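PDB 2NXF: manganese-dependent ADP-ribose/CDP-alcohol diphosphatase from Danio rerio, which probably hydrolyses ADP-ribose and CDP-alcohols such as CDP-choline at a dinuclear metal centre, releasing AMP or CMP. Local coordinates for residues V52-Q57 with D89-W94. Sequence-based numbering, arbitrary orientation.
Sequences VQCVVQ and DVHHVW
Gln57 and His92 meet at the tight end of this parallel strand pair: NE2 of Gln57 gives a nearly straight hydrogen bond (177°) to ND1 of His92, 3.0 Å away. The bond lies in the plane of the imidazole and in that of the amide, although the two planes stand 61° apart. The Gln57 side chain bends at chi2 (86°), which turns NE2 toward the edge of the His92 ring; OE1 takes the backbone N-H of Gly59, and NE2 also reaches a water held by Val93 O. In the backbone, Gln57 N donates a hydrogen bond to His91 O at 2.9 Å and Val93 N one to Gln57 O. On the other face, with Val56, the His91 ring, tied to Tyr134 through ND1, presents CD2 to Cys54 SG at 4.1 Å. Cut back to an alanine, Gln57 would probably leave His92 ND1 and Gly59 N without these mates. Toward Asp89 the pairing slackens: Val55 N still reaches Asp89 O, but a water then bridges Gln53 O and Asp89 N, and the aspartate is exposed. Strand 89-92 edges the mixed sheet that also holds strand 6-11. With ND1 accepting, His92 would carry any ring proton on NE2, while the thrice-bonded amide ties strand 89-92 to Gly59, beside zinc ligand Asp60.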
loop_
_atom_site.group_PDB
_atom_site.type_symbol
_atom_site.label_atom_id
_atom_site.label_comp_id
_atom_site.label_asym_id
_atom_site.label_seq_id
_atom_site.Cartn_x
_atom_site.Cartn_y
_atom_site.Cartn_z
ATOM N N VAL A 52 -3.700 19.857 4.194
ATOM C CA VAL A 52 -3.974 18.441 4.620
ATOM C C VAL A 52 -3.342 18.173 5.996
ATOM O O VAL A 52 -2.313 18.767 6.327
ATOM C CB VAL A 52 -3.515 17.332 3.616
ATOM C CG1 VAL A 52 -4.097 17.578 2.215
ATOM C CG2 VAL A 52 -1.985 17.220 3.570
ATOM N N GLN A 53 -3.944 17.278 6.775
ATOM C CA GLN A 53 -3.465 17.018 8.128
ATOM C C GLN A 53 -2.409 15.916 8.189
ATOM O O GLN A 53 -1.670 15.820 9.171
ATOM C CB GLN A 53 -4.639 16.727 9.057
ATOM C CG GLN A 53 -5.450 17.977 9.376
ATOM C CD GLN A 53 -6.863 17.672 9.802
ATOM O OE1 GLN A 53 -7.740 17.452 8.967
ATOM N NE2 GLN A 53 -7.104 17.681 11.110
ATOM N N CYS A 54 -2.351 15.098 7.137
ATOM C CA CYS A 54 -1.281 14.106 6.946
ATOM C C CYS A 54 -1.335 13.577 5.518
ATOM O O CYS A 54 -2.207 13.960 4.743
ATOM C CB CYS A 54 -1.364 12.952 7.960
ATOM S SG CYS A 54 -2.688 11.750 7.677
ATOM N N VAL A 55 -0.366 12.739 5.173
ATOM C CA VAL A 55 -0.340 12.073 3.886
ATOM C C VAL A 55 -0.131 10.592 4.191
ATOM O O VAL A 55 0.602 10.255 5.119
ATOM C CB VAL A 55 0.812 12.611 2.987
ATOM C CG1 VAL A 55 0.936 11.809 1.690
ATOM C CG2 VAL A 55 0.605 14.139 2.690
ATOM N N VAL A 56 -0.788 9.724 3.433
ATOM C CA VAL A 56 -0.481 8.289 3.455
ATOM C C VAL A 56 0.001 7.888 2.071
ATOM O O VAL A 56 -0.684 8.133 1.067
ATOM C CB VAL A 56 -1.701 7.427 3.848
ATOM C CG1 VAL A 56 -1.274 5.961 3.991
ATOM C CG2 VAL A 56 -2.340 7.921 5.157
ATOM N N GLN A 57 1.196 7.312 2.001
ATOM C CA GLN A 57 1.673 6.829 0.695
ATOM C C GLN A 57 1.781 5.315 0.766
ATOM O O GLN A 57 2.282 4.760 1.756
ATOM C CB GLN A 57 2.950 7.525 0.215
ATOM C CG GLN A 57 4.204 7.262 1.035
ATOM C CD GLN A 57 4.963 5.991 0.615
ATOM O OE1 GLN A 57 4.650 5.332 -0.385
ATOM N NE2 GLN A 57 5.992 5.666 1.389
ATOM N N ASP A 89 2.794 15.150 8.932
ATOM C CA ASP A 89 3.130 13.740 9.086
ATOM C C ASP A 89 2.842 12.991 7.799
ATOM O O ASP A 89 1.766 13.156 7.215
ATOM C CB ASP A 89 2.287 13.089 10.191
ATOM C CG ASP A 89 2.697 13.507 11.592
ATOM O OD1 ASP A 89 3.771 14.131 11.779
ATOM O OD2 ASP A 89 1.919 13.201 12.529
ATOM N N VAL A 90 3.791 12.154 7.379
ATOM C CA VAL A 90 3.574 11.246 6.257
ATOM C C VAL A 90 3.658 9.817 6.786
ATOM O O VAL A 90 4.574 9.465 7.547
ATOM C CB VAL A 90 4.620 11.458 5.127
ATOM C CG1 VAL A 90 4.354 10.511 3.966
ATOM C CG2 VAL A 90 4.580 12.926 4.641
ATOM N N HIS A 91 2.682 9.007 6.405
ATOM C CA HIS A 91 2.637 7.606 6.832
ATOM C C HIS A 91 3.036 6.747 5.649
ATOM O O HIS A 91 2.502 6.909 4.544
ATOM C CB HIS A 91 1.250 7.253 7.354
ATOM C CG HIS A 91 0.906 7.997 8.600
ATOM N ND1 HIS A 91 1.308 7.571 9.851
ATOM C CD2 HIS A 91 0.297 9.193 8.782
ATOM C CE1 HIS A 91 0.921 8.455 10.754
ATOM N NE2 HIS A 91 0.300 9.442 10.133
ATOM N N HIS A 92 4.010 5.874 5.885
ATOM C CA HIS A 92 4.637 5.104 4.818
ATOM C C HIS A 92 4.262 3.636 4.947
ATOM O O HIS A 92 4.542 3.012 5.980
ATOM C CB HIS A 92 6.167 5.216 4.901
ATOM C CG HIS A 92 6.667 6.626 4.864
ATOM N ND1 HIS A 92 6.697 7.379 3.712
ATOM C CD2 HIS A 92 7.160 7.414 5.846
ATOM C CE1 HIS A 92 7.184 8.579 3.990
ATOM N NE2 HIS A 92 7.462 8.630 5.280
ATOM N N VAL A 93 3.645 3.110 3.891
ATOM C CA VAL A 93 3.366 1.685 3.749
ATOM C C VAL A 93 4.559 1.055 3.041
ATOM O O VAL A 93 5.075 1.635 2.088
ATOM C CB VAL A 93 2.049 1.501 2.923
ATOM C CG1 VAL A 93 1.793 0.022 2.621
ATOM C CG2 VAL A 93 0.877 2.093 3.667
ATOM N N TRP A 94 5.007 -0.115 3.503
ATOM C CA TRP A 94 6.119 -0.810 2.823
ATOM C C TRP A 94 5.595 -1.802 1.783
ATOM O O TRP A 94 4.764 -2.676 2.090
ATOM C CB TRP A 94 7.072 -1.517 3.794
ATOM C CG TRP A 94 7.698 -0.612 4.806
ATOM C CD1 TRP A 94 7.702 0.761 4.810
ATOM C CD2 TRP A 94 8.447 -1.023 5.949
ATOM N NE1 TRP A 94 8.384 1.221 5.913
ATOM C CE2 TRP A 94 8.840 0.155 6.639
ATOM C CE3 TRP A 94 8.797 -2.271 6.477
ATOM C CZ2 TRP A 94 9.581 0.117 7.833
ATOM C CZ3 TRP A 94 9.534 -2.312 7.670
ATOM C CH2 TRP A 94 9.918 -1.120 8.330
HETATM O O HOH W 1 0.910 16.227 10.760
HETATM O O HOH W 2 7.323 3.237 1.707
#